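Long-range contacts in serpin (Taeniopygia guttata, PDB 5HGC), which binds the steroid cortisol and, as a member of the serpin family, probably acts as an inhibitor of serine proteases: residues Leu84-Val95 with Asp361-Phe369; Tyr145-Ile154 with Leu169-Gly177. All coordinates share one frame; numbering follows the deposited sequence.

Overall arrangement
Followed from the N terminus, the chain first reaches 84-95, the end of helix 74-89 and the turn after it. It then passes through both segments of contact 2 before 361-369 comes back to close contact 1, so a short loop of 14 residues is nested inside one of 265. Contact 2 sets the end of helix 135-149 on strand 167-176; contact 1 sets helix 74-89 against the hairpin of strands 355-361 and 366-373, near the cortisol pocket. The contact centres lie about 17 Å apart, and the two meet where Phe369 of contact 1 packs on Val173 and Phe175 of contact 2, on the core-facing side of strand 167-176.

Contact 1 (Leu84-Val95 with Asp361-Phe369); sequences LIHMLNHPEGGV and DRDTNSTLF. With HCY ((11alpha,14beta)-11,17,21-trihydroxypregn-4-ene-3,20-dione), chain B.
Leu88 and Val95 close over the Asp361 carboxylate and Leu368 side chain, and here the packing is tight. Leu88 CD2 lies 3.6 Å from Asp361 OD2 and rests on Leu368 CD2. Val95 CG2 comes within 3.5 Å of Asp361 OD1, while its other branch reaches tip to tip toward Leu368, CG1 to CD1 at 3.8 Å. A turn earlier in helix 74-89, Leu84 CD1 faces the pair of linked hydroxyls, 3.6 Å from both Thr364 OG1 and Ser366 OG.

Contact thins out toward the partly exposed side. Thr364 OG1 lies between its backbone N and carbonyl carbon (chi1 53°), which turns OG1 toward Asp361 and leaves CG2 to face Met87; the two side chains slide past each other, with Met87 SD 4.1 Å from Thr364 CG2. Met87 CE barely reaches Asp363 CB, and the turn from His90 to Gly93 is poorly ordered over its first three residues.

Most of the polar bonds around Asp361 form within the hairpin connection. Ser366 OG donates to Thr364 OG1, which donates in turn to Asp361 OD2 (2.7 Å), meeting it on the anti side and 32° out of the carboxylate plane. Asp361 OD1 is held by Ser232 OG. Asn365 and Ser366 both face Asp361 in a G1 beta bulge. Asn365 points away from the helix, and its OD1 accepts a hydrogen bond of 2.7 Å from cortisol O3; Arg226 and Ser261 also bind the steroid.

These hydroxyls and two weak bonds from the N-H groups of Asp363 and Thr364 are likely to keep the buried carboxylate ionised despite its methyl cover. Hydrogen bonds thus shape the hairpin turn; direct contact across the two segments is by apolar packing, with Ser232 bridging Gly94 and Asp361.

Contact 2 (Tyr145-Ile154 with Leu169-Gly177); sequences YIERKTHGKI and LASFVYFKG
The ring of Phe172 is wedged under the last turn of helix 135-149, met over a face and along an edge. Ile146 CD1 lies over one face, a CH-pi contact 3.8 Å from the ring centroid and 22° off the normal. Thr150 CG2, 3.7 Å from Phe172 CD2, and Lys149 CB come to the edge near the ring plane, and Tyr145 CE2 approaches Phe172 CZ obliquely. With CG between the backbone N and carbonyl carbon (chi1 51°), Phe172 leans its ring toward Ile146 and Thr150.

Tyr174, two residues along the strand, lies flat beneath the chain of Lys153. Lys153 CG stands 3.7 Å from the ring centroid, just 2° off the normal; Lys153 CB lies over Tyr174 CG and CD1, and Lys153 CD near Tyr174 CZ. The phenol OH is hydrogen-bonded to Asp324 OD2. A leucine in place of Tyr174 would probably leave the Lys153 chain without its flat support and Asp324 without its hydroxyl partner. Ile154 CD1 rests on the strand between the two aromatic residues, against Phe172 CB and Tyr174 CB and 3.7 Å from Val173 O.

Thr150 OG1 accepts a 2.8 Å bond from Ile154 N, holding the turn that carries Lys153 and Ile154 down onto the strand. The helix ends in a Schellman motif with His151 as C-prime residue, and the whole corresponds to the serpin feature of helix F lying across beta-sheet A.

Contact 1 (Leu84-Val95 with Asp361-Phe369)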
loop_
_atom_site.group_PDB
_atom_site.type_symbol
_atom_site.label_atom_id
_atom_site.label_comp_id
_atom_site.label_asym_id
_atom_site.label_seq_id
_atom_site.Cartn_x
_atom_site.Cartn_y
_atom_site.Cartn_z
ATOM N N LEU A 84 4.688 3.780 -13.722
ATOM C CA LEU A 84 4.145 3.979 -12.402
ATOM C C LEU A 84 5.202 4.313 -11.353
ATOM O O LEU A 84 5.056 5.329 -10.665
ATOM C CB LEU A 84 3.330 2.747 -12.023
ATOM C CG LEU A 84 2.556 2.664 -10.723
ATOM C CD1 LEU A 84 1.593 3.863 -10.575
ATOM C CD2 LEU A 84 1.818 1.347 -10.853
ATOM N N ILE A 85 6.278 3.517 -11.225
ATOM C CA ILE A 85 7.290 3.807 -10.193
ATOM C C ILE A 85 7.955 5.133 -10.474
ATOM O O ILE A 85 8.232 5.914 -9.555
ATOM C CB ILE A 85 8.425 2.756 -10.086
ATOM C CG1 ILE A 85 7.879 1.374 -9.983
ATOM C CG2 ILE A 85 9.313 2.949 -8.836
ATOM C CD1 ILE A 85 8.936 0.394 -10.438
ATOM N N HIS A 86 8.236 5.379 -11.742
ATOM C CA HIS A 86 8.869 6.627 -12.110
ATOM C C HIS A 86 8.017 7.823 -11.622
ATOM O O HIS A 86 8.523 8.764 -11.015
ATOM C CB HIS A 86 9.142 6.657 -13.627
ATOM C CG HIS A 86 9.806 7.917 -14.090
ATOM N ND1 HIS A 86 9.097 9.060 -14.413
ATOM C CD2 HIS A 86 11.114 8.225 -14.254
ATOM C CE1 HIS A 86 9.938 10.017 -14.758
ATOM N NE2 HIS A 86 11.167 9.533 -14.673
ATOM N N MET A 87 6.710 7.749 -11.835
ATOM C CA MET A 87 5.840 8.842 -11.421
ATOM C C MET A 87 5.659 8.999 -9.952
ATOM O O MET A 87 5.696 10.130 -9.481
ATOM C CB MET A 87 4.514 8.752 -12.111
ATOM C CG MET A 87 4.788 9.073 -13.570
ATOM S SD MET A 87 3.312 9.306 -14.517
ATOM C CE MET A 87 2.932 10.956 -13.859
ATOM N N LEU A 88 5.517 7.869 -9.243
ATOM C CA LEU A 88 5.398 7.849 -7.794
ATOM C C LEU A 88 6.665 8.261 -7.063
ATOM O O LEU A 88 6.603 8.931 -6.008
ATOM C CB LEU A 88 4.936 6.470 -7.307
ATOM C CG LEU A 88 3.580 6.042 -7.850
ATOM C CD1 LEU A 88 3.323 4.614 -7.390
ATOM C CD2 LEU A 88 2.496 7.032 -7.423
ATOM N N ASN A 89 7.812 7.861 -7.613
ATOM C CA ASN A 89 9.081 8.175 -6.972
ATOM C C ASN A 89 9.715 9.439 -7.380
ATOM O O ASN A 89 10.508 9.919 -6.613
ATOM C CB ASN A 89 10.063 7.011 -7.031
ATOM C CG ASN A 89 9.668 5.913 -6.064
ATOM O OD1 ASN A 89 8.692 6.061 -5.306
ATOM N ND2 ASN A 89 10.368 4.798 -6.110
ATOM N N HIS A 90 9.302 10.029 -8.512
ATOM C CA HIS A 90 9.942 11.256 -9.028
ATOM C C HIS A 90 9.845 12.490 -8.120
ATOM O O HIS A 90 8.751 12.899 -7.764
ATOM C CB HIS A 90 9.492 11.642 -10.443
ATOM C CG HIS A 90 10.471 12.534 -11.132
ATOM N ND1 HIS A 90 10.232 13.871 -11.365
ATOM C CD2 HIS A 90 11.732 12.294 -11.575
ATOM C CE1 HIS A 90 11.291 14.410 -11.948
ATOM N NE2 HIS A 90 12.214 13.474 -12.087
ATOM N N PRO A 91 11.002 13.089 -7.761
ATOM C CA PRO A 91 11.138 14.366 -7.037
ATOM C C PRO A 91 10.295 15.556 -7.557
ATOM O O PRO A 91 9.617 16.203 -6.782
ATOM C CB PRO A 91 12.624 14.657 -7.204
ATOM C CG PRO A 91 13.243 13.303 -7.131
ATOM C CD PRO A 91 12.326 12.464 -7.966
ATOM N N GLU A 92 10.333 15.843 -8.851
ATOM C CA GLU A 92 9.508 16.934 -9.407
ATOM C C GLU A 92 7.993 16.619 -9.445
ATOM O O GLU A 92 7.193 17.520 -9.674
ATOM C CB GLU A 92 10.021 17.386 -10.798
ATOM N N GLY A 93 7.611 15.356 -9.215
ATOM C CA GLY A 93 6.209 14.878 -9.373
ATOM C C GLY A 93 5.307 14.987 -8.140
ATOM O O GLY A 93 5.687 15.545 -7.098
ATOM N N GLY A 94 4.123 14.404 -8.235
ATOM C CA GLY A 94 3.074 14.675 -7.257
ATOM C C GLY A 94 2.956 13.885 -5.968
ATOM O O GLY A 94 2.038 14.146 -5.195
ATOM N N VAL A 95 3.849 12.920 -5.734
ATOM C CA VAL A 95 3.684 11.986 -4.631
ATOM C C VAL A 95 4.940 11.855 -3.801
ATOM O O VAL A 95 4.881 12.017 -2.591
ATOM C CB VAL A 95 3.228 10.605 -5.114
ATOM C CG1 VAL A 95 2.903 9.692 -3.940
ATOM C CG2 VAL A 95 1.986 10.718 -5.973
ATOM N N ASP A 361 -3.099 7.720 -5.797
ATOM C CA ASP A 361 -2.573 8.782 -6.656
ATOM C C ASP A 361 -3.562 9.156 -7.789
ATOM O O ASP A 361 -3.925 8.274 -8.573
ATOM C CB ASP A 361 -1.192 8.404 -7.204
ATOM C CG ASP A 361 -0.618 9.466 -8.150
ATOM O OD1 ASP A 361 -0.899 10.688 -7.941
ATOM O OD2 ASP A 361 0.101 9.063 -9.119
ATOM N N ARG A 362 -3.959 10.442 -7.866
ATOM C CA ARG A 362 -4.853 10.954 -8.924
ATOM C C ARG A 362 -4.228 11.039 -10.322
ATOM O O ARG A 362 -4.962 10.906 -11.296
ATOM C CB ARG A 362 -5.505 12.293 -8.577
ATOM C CG ARG A 362 -6.485 12.284 -7.422
ATOM C CD ARG A 362 -6.754 13.727 -7.013
ATOM N NE ARG A 362 -5.705 14.203 -6.107
ATOM C CZ ARG A 362 -5.579 15.457 -5.667
ATOM N NH1 ARG A 362 -6.451 16.383 -6.100
ATOM N NH2 ARG A 362 -4.572 15.787 -4.815
ATOM N N ASP A 363 -2.901 11.228 -10.422
ATOM C CA ASP A 363 -2.153 11.161 -11.707
ATOM C C ASP A 363 -2.013 9.792 -12.345
ATOM O O ASP A 363 -1.979 9.688 -13.567
ATOM C CB ASP A 363 -0.773 11.739 -11.576
ATOM C CG ASP A 363 -0.793 13.232 -11.374
ATOM O OD1 ASP A 363 -1.812 13.931 -11.685
ATOM O OD2 ASP A 363 0.223 13.713 -10.864
ATOM N N THR A 364 -1.974 8.729 -11.553
ATOM C CA THR A 364 -1.870 7.377 -12.139
ATOM C C THR A 364 -3.043 6.482 -11.793
ATOM O O THR A 364 -3.059 5.299 -12.176
ATOM C CB THR A 364 -0.619 6.675 -11.619
ATOM O OG1 THR A 364 -0.634 6.716 -10.174
ATOM C CG2 THR A 364 0.630 7.338 -12.145
ATOM N N ASN A 365 -3.998 7.023 -11.035
ATOM C CA ASN A 365 -5.109 6.236 -10.542
ATOM C C ASN A 365 -4.702 4.910 -9.931
ATOM O O ASN A 365 -5.238 3.863 -10.308
ATOM C CB ASN A 365 -6.135 5.993 -11.645
ATOM C CG ASN A 365 -6.912 7.258 -12.006
ATOM O OD1 ASN A 365 -7.054 8.185 -11.196
ATOM N ND2 ASN A 365 -7.397 7.308 -13.238
ATOM N N SER A 366 -3.748 4.951 -9.003
ATOM C CA SER A 366 -3.311 3.734 -8.331
ATOM C C SER A 366 -3.531 3.853 -6.846
ATOM O O SER A 366 -3.414 4.949 -6.267
ATOM C CB SER A 366 -1.831 3.405 -8.601
ATOM O OG SER A 366 -1.052 4.522 -8.256
ATOM N N THR A 367 -3.829 2.703 -6.242
ATOM C CA THR A 367 -3.927 2.601 -4.806
ATOM C C THR A 367 -2.546 2.498 -4.185
ATOM O O THR A 367 -1.812 1.522 -4.421
ATOM C CB THR A 367 -4.781 1.398 -4.406
ATOM O OG1 THR A 367 -5.918 1.325 -5.296
ATOM C CG2 THR A 367 -5.219 1.522 -2.950
ATOM N N LEU A 368 -2.222 3.524 -3.402
ATOM C CA LEU A 368 -0.960 3.588 -2.695
ATOM C C LEU A 368 -1.029 2.903 -1.347
ATOM O O LEU A 368 -0.071 2.228 -0.962
ATOM C CB LEU A 368 -0.476 5.030 -2.513
ATOM C CG LEU A 368 -0.578 5.883 -3.775
ATOM C CD1 LEU A 368 -0.041 7.272 -3.480
ATOM C CD2 LEU A 368 0.109 5.230 -4.989
ATOM N N PHE A 369 -2.117 3.077 -0.594
ATOM C CA PHE A 369 -2.174 2.438 0.737
ATOM C C PHE A 369 -3.576 1.981 1.067
ATOM O O PHE A 369 -4.558 2.649 0.708
ATOM C CB PHE A 369 -1.700 3.402 1.826
ATOM C CG PHE A 369 -0.250 3.773 1.734
ATOM C CD1 PHE A 369 0.731 2.945 2.271
ATOM C CD2 PHE A 369 0.149 4.977 1.137
ATOM C CE1 PHE A 369 2.080 3.296 2.199
ATOM C CE2 PHE A 369 1.514 5.329 1.058
ATOM C CZ PHE A 369 2.484 4.485 1.599
HETATM C C1 HCY B . -11.940 3.565 -11.226
HETATM C C2 HCY B . -12.158 2.203 -11.880
HETATM C C3 HCY B . -10.887 1.386 -11.926
HETATM C C4 HCY B . -9.712 1.767 -11.106
HETATM C C5 HCY B . -9.867 2.614 -10.081
HETATM C C6 HCY B . -8.823 2.639 -8.986
HETATM C C7 HCY B . -8.421 4.096 -8.668
HETATM C C8 HCY B . -9.571 5.106 -8.570
HETATM C C9 HCY B . -10.493 4.979 -9.803
HETATM C C10 HCY B . -11.062 3.553 -9.977
HETATM C C12 HCY B . -10.986 7.572 -9.690
HETATM C C11 HCY B . -11.522 6.151 -9.971
HETATM C C13 HCY B . -10.104 7.616 -8.406
HETATM C C14 HCY B . -9.040 6.521 -8.518
HETATM C C15 HCY B . -7.965 6.922 -7.536
HETATM C C16 HCY B . -7.956 8.445 -7.540
HETATM C C17 HCY B . -9.231 8.893 -8.298
HETATM C C18 HCY B . -10.924 7.485 -7.089
HETATM C C19 HCY B . -11.894 3.030 -8.785
HETATM C C20 HCY B . -9.900 10.101 -7.669
HETATM C C21 HCY B . -10.604 11.128 -8.533
HETATM O O1 HCY B . -10.865 0.373 -12.595
HETATM O O2 HCY B . -12.540 5.848 -9.012
HETATM O O3 HCY B . -8.860 9.376 -9.610
HETATM O O4 HCY B . -9.885 10.266 -6.459
HETATM O O5 HCY B . -11.754 11.474 -7.763
#

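Contact 2 (Tyr145-Ile154 with Leu169-Gly177)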
loop_
_atom_site.group_PDB
_atom_site.type_symbol
_atom_site.label_atom_id
_atom_site.label_comp_id
_atom_site.label_asym_id
_atom_site.label_seq_id
_atom_site.Cartn_x
_atom_site.Cartn_y
_atom_site.Cartn_z
ATOM N N TYR A 145 19.998 -1.534 6.416
ATOM C CA TYR A 145 19.768 -1.141 5.054
ATOM C C TYR A 145 18.413 -0.439 4.933
ATOM O O TYR A 145 18.334 0.691 4.364
ATOM C CB TYR A 145 19.877 -2.332 4.135
ATOM C CG TYR A 145 19.324 -2.043 2.787
ATOM C CD1 TYR A 145 20.031 -1.230 1.864
ATOM C CD2 TYR A 145 18.038 -2.561 2.412
ATOM C CE1 TYR A 145 19.486 -0.961 0.617
ATOM C CE2 TYR A 145 17.487 -2.272 1.176
ATOM C CZ TYR A 145 18.230 -1.491 0.293
ATOM O OH TYR A 145 17.711 -1.281 -0.920
ATOM N N ILE A 146 17.376 -1.081 5.494
ATOM C CA ILE A 146 16.008 -0.515 5.506
ATOM C C ILE A 146 15.995 0.787 6.261
ATOM O O ILE A 146 15.390 1.752 5.799
ATOM C CB ILE A 146 14.939 -1.455 6.086
ATOM C CG1 ILE A 146 15.106 -2.888 5.523
ATOM C CG2 ILE A 146 13.524 -0.917 5.829
ATOM C CD1 ILE A 146 14.849 -3.086 4.035
ATOM N N GLU A 147 16.689 0.833 7.389
ATOM C CA GLU A 147 16.737 2.041 8.165
ATOM C C GLU A 147 17.392 3.203 7.423
ATOM O O GLU A 147 16.891 4.336 7.459
ATOM C CB GLU A 147 17.426 1.790 9.492
ATOM C CG GLU A 147 17.572 3.043 10.345
ATOM C CD GLU A 147 18.155 2.707 11.693
ATOM O OE1 GLU A 147 18.272 1.488 11.994
ATOM O OE2 GLU A 147 18.485 3.654 12.446
ATOM N N ARG A 148 18.490 2.922 6.745
ATOM C CA ARG A 148 19.251 3.978 6.128
ATOM C C ARG A 148 18.485 4.497 4.910
ATOM O O ARG A 148 18.443 5.706 4.643
ATOM C CB ARG A 148 20.653 3.477 5.760
ATOM C CG ARG A 148 21.560 4.596 5.345
ATOM C CD ARG A 148 23.025 4.296 5.559
ATOM N NE ARG A 148 23.784 5.504 5.216
ATOM C CZ ARG A 148 25.114 5.650 5.247
ATOM N NH1 ARG A 148 25.953 4.663 5.618
ATOM N NH2 ARG A 148 25.611 6.827 4.890
ATOM N N LYS A 149 17.861 3.557 4.208
ATOM C CA LYS A 149 17.134 3.785 2.965
ATOM C C LYS A 149 15.899 4.669 3.272
ATOM O O LYS A 149 15.493 5.472 2.444
ATOM C CB LYS A 149 16.769 2.396 2.379
ATOM C CG LYS A 149 16.777 2.173 0.871
ATOM C CD LYS A 149 17.777 2.995 0.077
ATOM C CE LYS A 149 17.832 2.558 -1.382
ATOM N NZ LYS A 149 16.749 2.883 -2.373
ATOM N N THR A 150 15.356 4.574 4.488
ATOM C CA THR A 150 14.092 5.235 4.816
ATOM C C THR A 150 14.322 6.426 5.719
ATOM O O THR A 150 13.400 6.894 6.376
ATOM C CB THR A 150 13.004 4.287 5.430
ATOM O OG1 THR A 150 13.415 3.805 6.705
ATOM C CG2 THR A 150 12.685 3.102 4.517
ATOM N N HIS A 151 15.555 6.926 5.724
ATOM C CA HIS A 151 15.971 8.047 6.600
ATOM C C HIS A 151 15.471 7.877 8.029
ATOM O O HIS A 151 15.071 8.832 8.661
ATOM C CB HIS A 151 15.619 9.416 5.986
ATOM C CG HIS A 151 16.338 9.683 4.698
ATOM N ND1 HIS A 151 15.907 10.608 3.780
ATOM C CD2 HIS A 151 17.442 9.111 4.154
ATOM C CE1 HIS A 151 16.724 10.610 2.737
ATOM N NE2 HIS A 151 17.665 9.712 2.940
ATOM N N GLY A 152 15.473 6.636 8.507
ATOM C CA GLY A 152 15.175 6.372 9.867
ATOM C C GLY A 152 13.769 5.932 10.075
ATOM O O GLY A 152 13.496 5.317 11.079
ATOM N N LYS A 153 12.883 6.160 9.108
ATOM C CA LYS A 153 11.420 5.922 9.286
ATOM C C LYS A 153 10.961 4.492 9.444
ATOM O O LYS A 153 9.889 4.263 9.979
ATOM C CB LYS A 153 10.614 6.596 8.179
ATOM C CG LYS A 153 10.870 8.100 8.065
ATOM C CD LYS A 153 10.421 8.899 9.304
ATOM C CE LYS A 153 10.663 10.393 9.078
ATOM N NZ LYS A 153 10.122 11.234 10.176
ATOM N N ILE A 154 11.739 3.541 8.940
ATOM C CA ILE A 154 11.406 2.130 9.063
ATOM C C ILE A 154 12.684 1.427 9.479
ATOM O O ILE A 154 13.717 1.581 8.816
ATOM C CB ILE A 154 10.941 1.488 7.746
ATOM C CG1 ILE A 154 9.674 2.138 7.216
ATOM C CG2 ILE A 154 10.663 0.000 7.958
ATOM C CD1 ILE A 154 9.158 1.530 5.904
ATOM N N LEU A 169 12.651 -11.423 -0.707
ATOM C CA LEU A 169 12.144 -10.239 -1.458
ATOM C C LEU A 169 11.614 -9.260 -0.453
ATOM O O LEU A 169 10.686 -9.586 0.277
ATOM C CB LEU A 169 11.048 -10.636 -2.441
ATOM C CG LEU A 169 10.348 -9.552 -3.265
ATOM C CD1 LEU A 169 11.265 -8.775 -4.203
ATOM C CD2 LEU A 169 9.260 -10.256 -4.063
ATOM N N ALA A 170 12.233 -8.092 -0.368
ATOM C CA ALA A 170 11.741 -7.018 0.508
ATOM C C ALA A 170 11.010 -5.867 -0.288
ATOM O O ALA A 170 11.603 -5.308 -1.235
ATOM C CB ALA A 170 12.886 -6.442 1.316
ATOM N N SER A 171 9.743 -5.530 0.058
ATOM C CA SER A 171 9.220 -4.203 -0.342
ATOM C C SER A 171 8.826 -3.387 0.856
ATOM O O SER A 171 8.199 -3.883 1.811
ATOM C CB SER A 171 8.117 -4.228 -1.395
ATOM O OG SER A 171 6.966 -4.773 -0.793
ATOM N N PHE A 172 9.210 -2.118 0.807
ATOM C CA PHE A 172 8.925 -1.259 1.899
ATOM C C PHE A 172 8.679 0.143 1.393
ATOM O O PHE A 172 9.150 0.521 0.332
ATOM C CB PHE A 172 10.046 -1.321 2.926
ATOM C CG PHE A 172 11.411 -1.125 2.341
ATOM C CD1 PHE A 172 12.059 -2.172 1.634
ATOM C CD2 PHE A 172 12.084 0.101 2.496
ATOM C CE1 PHE A 172 13.338 -1.970 1.094
ATOM C CE2 PHE A 172 13.376 0.284 1.964
ATOM C CZ PHE A 172 13.995 -0.741 1.265
ATOM N N VAL A 173 7.952 0.919 2.179
ATOM C CA VAL A 173 7.498 2.268 1.755
ATOM C C VAL A 173 6.999 2.995 2.976
ATOM O O VAL A 173 6.254 2.421 3.769
ATOM C CB VAL A 173 6.423 2.215 0.635
ATOM C CG1 VAL A 173 5.272 1.309 1.042
ATOM C CG2 VAL A 173 5.996 3.611 0.257
ATOM N N TYR A 174 7.488 4.220 3.138
ATOM C CA TYR A 174 7.028 5.155 4.162
ATOM C C TYR A 174 6.373 6.355 3.427
ATOM O O TYR A 174 6.867 6.792 2.364
ATOM C CB TYR A 174 8.186 5.659 5.059
ATOM C CG TYR A 174 7.814 6.896 5.884
ATOM C CD1 TYR A 174 7.203 6.770 7.167
ATOM C CD2 TYR A 174 8.034 8.212 5.383
ATOM C CE1 TYR A 174 6.887 7.905 7.938
ATOM C CE2 TYR A 174 7.674 9.350 6.135
ATOM C CZ TYR A 174 7.105 9.184 7.392
ATOM O OH TYR A 174 6.774 10.292 8.112
ATOM N N PHE A 175 5.286 6.891 4.004
ATOM C CA PHE A 175 4.669 8.076 3.460
ATOM C C PHE A 175 4.160 8.957 4.588
ATOM O O PHE A 175 3.700 8.469 5.639
ATOM C CB PHE A 175 3.544 7.675 2.470
ATOM C CG PHE A 175 2.837 8.846 1.791
ATOM C CD1 PHE A 175 3.468 9.588 0.759
ATOM C CD2 PHE A 175 1.544 9.225 2.183
ATOM C CE1 PHE A 175 2.818 10.672 0.135
ATOM C CE2 PHE A 175 0.898 10.309 1.560
ATOM C CZ PHE A 175 1.534 11.041 0.532
ATOM N N LYS A 176 4.262 10.259 4.371
ATOM C CA LYS A 176 3.537 11.279 5.147
ATOM C C LYS A 176 3.082 12.337 4.161
ATOM O O LYS A 176 3.886 12.945 3.397
ATOM C CB LYS A 176 4.408 11.886 6.235
ATOM C CG LYS A 176 3.793 13.076 6.959
ATOM C CD LYS A 176 4.420 13.247 8.346
ATOM C CE LYS A 176 3.814 14.426 9.060
ATOM N NZ LYS A 176 4.618 14.963 10.180
ATOM N N GLY A 177 1.784 12.549 4.114
ATOM C CA GLY A 177 1.326 13.497 3.142
ATOM C C GLY A 177 1.306 14.884 3.740
ATOM O O GLY A 177 1.160 15.053 4.961
#